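Local coordinates for protein rhino (Drosophila melanogaster, PDB 5XYV) that is thought to act in germline piRNA cluster specification, and binds the N-terminal domain of Deadlock through its chromoshadow domain, at residues 6-18 with 29-42. Numbering follows the deposited sequence.
Sequences FGVNRGLDLDKIL and MFVTWKGCSSIDAV
W33 lies within the arc of chain that runs from G7 to L14, a worked example of an indole packed against a leading loop. The carbonyl O of G7 sits 3.2 Å above the plane of the W33 ring on one face, near the rim, while L14 CD1 and V31 CG2 lie over the opposite face, V31 CG2 toward its rim, and L12 CD1 packs on W33 CB at 3.7 Å. In the ring plane, W33 NE1 donates to D40 OD1 over 2.8 Å. G7 N also donates to D40 OD1, at 2.9 Å, from the other side of the carboxylate plane. R10 NH1 forms a salt bridge to the same oxygen, but its modelled length is too short to trust in detail. With its chain bent at chi3 (130°), R10 carries CD past W33 CD1. Replacing W33 by an alanine would remove the ring and is likely to open a gap between G7 and L14 and leave D40 OD1 without its indole donor. Beyond the ring, T32 turns OG1 between its backbone N and carbonyl carbon (chi1 61°), where T32 OG1 accepts a 3.1 Å bond from K16 N, while T32 O takes D15 N at 2.7 Å. Two residues thus face one, a classic beta bulge in the antiparallel pairing of 14-18 with 29-33. The bulged hairpin belongs to the three-stranded antiparallel sheet of the chromoshadow fold, with I17 and M29 packing against helix 52-61 and F30 and A41 meeting Deadlock.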
loop_
_atom_site.group_PDB
_atom_site.type_symbol
_atom_site.label_atom_id
_atom_site.label_comp_id
_atom_site.label_asym_id
_atom_site.label_seq_id
_atom_site.Cartn_x
_atom_site.Cartn_y
_atom_site.Cartn_z
ATOM N N PHE B 6 20.961 -2.646 -13.940
ATOM C CA PHE B 6 19.738 -3.206 -13.397
ATOM C C PHE B 6 18.812 -2.073 -12.995
ATOM O O PHE B 6 19.233 -0.917 -12.907
ATOM C CB PHE B 6 20.033 -4.082 -12.191
ATOM C CG PHE B 6 20.639 -3.331 -11.047
ATOM C CD1 PHE B 6 19.842 -2.747 -10.078
ATOM C CD2 PHE B 6 22.014 -3.205 -10.946
ATOM C CE1 PHE B 6 20.402 -2.055 -9.027
ATOM C CE2 PHE B 6 22.579 -2.518 -9.900
ATOM C CZ PHE B 6 21.767 -1.938 -8.936
ATOM N N GLY B 7 17.561 -2.402 -12.711
ATOM C CA GLY B 7 16.606 -1.397 -12.275
ATOM C C GLY B 7 16.199 -0.497 -13.420
ATOM O O GLY B 7 16.190 -0.927 -14.582
ATOM N N VAL B 8 15.880 0.757 -13.102
ATOM C CA VAL B 8 15.375 1.687 -14.110
ATOM C C VAL B 8 16.452 1.928 -15.152
ATOM O O VAL B 8 16.148 2.262 -16.295
ATOM C CB VAL B 8 14.908 3.045 -13.494
ATOM C CG1 VAL B 8 13.711 2.837 -12.584
ATOM C CG2 VAL B 8 16.030 3.716 -12.717
ATOM N N ASN B 9 17.707 1.725 -14.756
ATOM C CA ASN B 9 18.845 1.951 -15.634
ATOM C C ASN B 9 18.901 1.019 -16.847
ATOM O O ASN B 9 19.629 1.295 -17.799
ATOM C CB ASN B 9 20.140 1.844 -14.835
ATOM C CG ASN B 9 20.545 3.165 -14.233
ATOM O OD1 ASN B 9 20.606 4.178 -14.928
ATOM N ND2 ASN B 9 20.812 3.170 -12.934
ATOM N N ARG B 10 18.134 -0.070 -16.824
ATOM C CA ARG B 10 17.990 -0.915 -18.003
ATOM C C ARG B 10 17.305 -0.140 -19.109
ATOM O O ARG B 10 17.387 -0.503 -20.282
ATOM C CB ARG B 10 17.190 -2.178 -17.692
ATOM C CG ARG B 10 17.854 -3.089 -16.700
ATOM C CD ARG B 10 17.033 -4.349 -16.498
ATOM N NE ARG B 10 17.895 -5.520 -16.645
ATOM C CZ ARG B 10 18.376 -6.227 -15.631
ATOM N NH1 ARG B 10 18.051 -5.911 -14.392
ATOM N NH2 ARG B 10 19.149 -7.270 -15.857
ATOM N N GLY B 11 16.617 0.925 -18.715
ATOM C CA GLY B 11 15.843 1.718 -19.636
ATOM C C GLY B 11 14.693 0.928 -20.232
ATOM O O GLY B 11 14.228 1.266 -21.316
ATOM N N LEU B 12 14.236 -0.122 -19.548
ATOM C CA LEU B 12 13.067 -0.868 -20.029
ATOM C C LEU B 12 11.779 -0.460 -19.328
ATOM O O LEU B 12 11.802 0.222 -18.299
ATOM C CB LEU B 12 13.266 -2.374 -19.867
ATOM C CG LEU B 12 14.586 -2.961 -20.354
ATOM C CD1 LEU B 12 14.740 -4.395 -19.860
ATOM C CD2 LEU B 12 14.640 -2.903 -21.872
ATOM N N ASP B 13 10.656 -0.884 -19.890
ATOM C CA ASP B 13 9.354 -0.608 -19.304
ATOM C C ASP B 13 8.966 -1.652 -18.261
ATOM O O ASP B 13 9.188 -2.856 -18.449
ATOM C CB ASP B 13 8.292 -0.539 -20.396
ATOM C CG ASP B 13 8.347 0.757 -21.177
ATOM O OD1 ASP B 13 8.839 1.772 -20.628
ATOM O OD2 ASP B 13 7.902 0.758 -22.342
ATOM N N LEU B 14 8.387 -1.180 -17.159
ATOM C CA LEU B 14 7.979 -2.048 -16.057
ATOM C C LEU B 14 7.028 -3.147 -16.544
ATOM O O LEU B 14 6.079 -2.865 -17.280
ATOM C CB LEU B 14 7.317 -1.225 -14.947
ATOM C CG LEU B 14 6.982 -1.920 -13.625
ATOM C CD1 LEU B 14 8.232 -2.389 -12.924
ATOM C CD2 LEU B 14 6.203 -0.986 -12.720
ATOM N N ASP B 15 7.296 -4.393 -16.157
ATOM C CA ASP B 15 6.424 -5.489 -16.555
ATOM C C ASP B 15 5.469 -5.767 -15.403
ATOM O O ASP B 15 4.355 -5.220 -15.364
ATOM C CB ASP B 15 7.227 -6.740 -16.918
ATOM C CG ASP B 15 6.428 -7.728 -17.759
ATOM O OD1 ASP B 15 5.476 -7.291 -18.443
ATOM O OD2 ASP B 15 6.760 -8.932 -17.726
ATOM N N LYS B 16 5.911 -6.607 -14.467
ATOM C CA LYS B 16 5.140 -6.953 -13.265
ATOM C C LYS B 16 5.864 -6.492 -11.972
ATOM O O LYS B 16 7.098 -6.407 -11.935
ATOM C CB LYS B 16 4.869 -8.481 -13.215
ATOM C CG LYS B 16 4.231 -9.109 -14.470
ATOM C CD LYS B 16 3.310 -8.148 -15.201
ATOM C CE LYS B 16 3.013 -8.518 -16.693
ATOM N NZ LYS B 16 1.927 -9.578 -16.892
ATOM N N ILE B 17 5.090 -6.199 -10.921
ATOM C CA ILE B 17 5.615 -6.090 -9.556
ATOM C C ILE B 17 5.301 -7.382 -8.846
ATOM O O ILE B 17 4.126 -7.674 -8.611
ATOM C CB ILE B 17 4.993 -4.928 -8.757
ATOM C CG1 ILE B 17 5.158 -3.604 -9.507
ATOM C CG2 ILE B 17 5.560 -4.880 -7.328
ATOM C CD1 ILE B 17 4.812 -2.365 -8.676
ATOM N N LEU B 18 6.328 -8.162 -8.515
ATOM C CA LEU B 18 6.127 -9.491 -7.941
ATOM C C LEU B 18 5.953 -9.500 -6.437
ATOM O O LEU B 18 5.288 -10.376 -5.890
ATOM C CB LEU B 18 7.296 -10.412 -8.286
ATOM C CG LEU B 18 7.695 -10.458 -9.751
ATOM C CD1 LEU B 18 8.889 -11.385 -9.983
ATOM C CD2 LEU B 18 6.481 -10.857 -10.599
ATOM N N MET B 29 10.801 -2.764 -4.096
ATOM C CA MET B 29 9.914 -3.549 -4.917
ATOM C C MET B 29 10.742 -4.475 -5.776
ATOM O O MET B 29 11.800 -4.083 -6.272
ATOM C CB MET B 29 9.041 -2.640 -5.787
ATOM C CG MET B 29 8.697 -1.312 -5.145
ATOM S SD MET B 29 7.349 -1.485 -3.964
ATOM C CE MET B 29 6.030 -2.005 -5.073
ATOM N N PHE B 30 10.255 -5.697 -5.943
ATOM C CA PHE B 30 10.907 -6.691 -6.774
ATOM C C PHE B 30 10.119 -6.817 -8.055
ATOM O O PHE B 30 8.934 -7.175 -8.050
ATOM C CB PHE B 30 11.045 -7.998 -5.999
ATOM C CG PHE B 30 11.803 -7.809 -4.716
ATOM C CD1 PHE B 30 11.142 -7.664 -3.504
ATOM C CD2 PHE B 30 13.181 -7.663 -4.738
ATOM C CE1 PHE B 30 11.854 -7.433 -2.341
ATOM C CE2 PHE B 30 13.882 -7.441 -3.577
ATOM C CZ PHE B 30 13.220 -7.328 -2.383
ATOM N N VAL B 31 10.772 -6.470 -9.159
ATOM C CA VAL B 31 10.056 -6.215 -10.399
ATOM C C VAL B 31 10.686 -6.903 -11.587
ATOM O O VAL B 31 11.857 -7.283 -11.569
ATOM C CB VAL B 31 9.969 -4.679 -10.742
ATOM C CG1 VAL B 31 9.241 -3.902 -9.651
ATOM C CG2 VAL B 31 11.376 -4.096 -11.064
ATOM N N THR B 32 9.878 -7.043 -12.627
ATOM C CA THR B 32 10.363 -7.525 -13.912
ATOM C C THR B 32 10.138 -6.442 -14.968
ATOM O O THR B 32 9.271 -5.571 -14.815
ATOM C CB THR B 32 9.688 -8.842 -14.301
ATOM O OG1 THR B 32 8.280 -8.627 -14.422
ATOM C CG2 THR B 32 9.930 -9.876 -13.222
ATOM N N TRP B 33 10.931 -6.477 -16.026
ATOM C CA TRP B 33 10.794 -5.492 -17.087
ATOM C C TRP B 33 10.339 -6.191 -18.351
ATOM O O TRP B 33 10.614 -7.378 -18.525
ATOM C CB TRP B 33 12.116 -4.759 -17.322
ATOM C CG TRP B 33 12.722 -4.266 -16.067
ATOM C CD1 TRP B 33 13.680 -4.879 -15.320
ATOM C CD2 TRP B 33 12.412 -3.039 -15.398
ATOM N NE1 TRP B 33 13.982 -4.111 -14.220
ATOM C CE2 TRP B 33 13.218 -2.972 -14.248
ATOM C CE3 TRP B 33 11.523 -1.991 -15.661
ATOM C CZ2 TRP B 33 13.164 -1.891 -13.355
ATOM C CZ3 TRP B 33 11.465 -0.932 -14.782
ATOM C CH2 TRP B 33 12.283 -0.883 -13.644
ATOM N N LYS B 34 9.685 -5.451 -19.241
ATOM C CA LYS B 34 9.254 -6.021 -20.508
ATOM C C LYS B 34 10.434 -6.352 -21.403
ATOM O O LYS B 34 11.316 -5.507 -21.627
ATOM C CB LYS B 34 8.303 -5.072 -21.228
ATOM C CG LYS B 34 6.948 -4.935 -20.541
ATOM C CD LYS B 34 6.054 -3.922 -21.234
ATOM C CE LYS B 34 4.733 -3.788 -20.503
ATOM N NZ LYS B 34 3.869 -2.735 -21.110
ATOM N N GLY B 35 10.454 -7.587 -21.902
ATOM C CA GLY B 35 11.483 -8.006 -22.834
ATOM C C GLY B 35 12.688 -8.588 -22.129
ATOM O O GLY B 35 13.619 -9.095 -22.768
ATOM N N CYS B 36 12.666 -8.519 -20.801
ATOM C CA CYS B 36 13.759 -9.013 -19.980
ATOM C C CYS B 36 13.291 -10.043 -18.969
ATOM O O CYS B 36 12.192 -9.942 -18.439
ATOM C CB CYS B 36 14.445 -7.851 -19.258
ATOM S SG CYS B 36 15.769 -8.340 -18.124
ATOM N N SER B 37 14.158 -11.006 -18.680
ATOM C CA SER B 37 13.829 -12.111 -17.795
ATOM C C SER B 37 14.252 -11.909 -16.335
ATOM O O SER B 37 13.797 -12.631 -15.454
ATOM C CB SER B 37 14.471 -13.386 -18.338
ATOM O OG SER B 37 14.229 -14.468 -17.467
ATOM N N SER B 38 15.122 -10.930 -16.086
ATOM C CA SER B 38 15.696 -10.735 -14.749
ATOM C C SER B 38 14.694 -10.149 -13.757
ATOM O O SER B 38 13.708 -9.520 -14.166
ATOM C CB SER B 38 16.931 -9.828 -14.825
ATOM O OG SER B 38 17.893 -10.339 -15.717
ATOM N N ILE B 39 14.960 -10.362 -12.464
ATOM C CA ILE B 39 14.151 -9.809 -11.377
ATOM C C ILE B 39 14.989 -8.797 -10.601
ATOM O O ILE B 39 16.054 -9.137 -10.095
ATOM C CB ILE B 39 13.635 -10.910 -10.403
ATOM C CG1 ILE B 39 12.924 -12.027 -11.170
ATOM C CG2 ILE B 39 12.714 -10.319 -9.308
ATOM C CD1 ILE B 39 12.320 -13.089 -10.268
ATOM N N ASP B 40 14.513 -7.557 -10.498
ATOM C CA ASP B 40 15.313 -6.509 -9.866
ATOM C C ASP B 40 14.683 -5.963 -8.589
ATOM O O ASP B 40 13.457 -5.842 -8.494
ATOM C CB ASP B 40 15.532 -5.352 -10.838
ATOM C CG ASP B 40 16.368 -5.738 -12.021
ATOM O OD1 ASP B 40 16.312 -5.023 -13.037
ATOM O OD2 ASP B 40 17.084 -6.748 -11.937
ATOM N N ALA B 41 15.523 -5.615 -7.619
ATOM C CA ALA B 41 15.062 -4.832 -6.489
ATOM C C ALA B 41 15.210 -3.368 -6.870
ATOM O O ALA B 41 16.290 -2.924 -7.278
ATOM C CB ALA B 41 15.836 -5.137 -5.236
ATOM N N VAL B 42 14.122 -2.627 -6.718
ATOM C CA VAL B 42 14.048 -1.232 -7.091
ATOM C C VAL B 42 13.482 -0.479 -5.910
ATOM O O VAL B 42 12.450 -0.877 -5.373
ATOM C CB VAL B 42 13.160 -1.061 -8.329
ATOM C CG1 VAL B 42 12.638 0.364 -8.439
ATOM C CG2 VAL B 42 13.919 -1.501 -9.575
#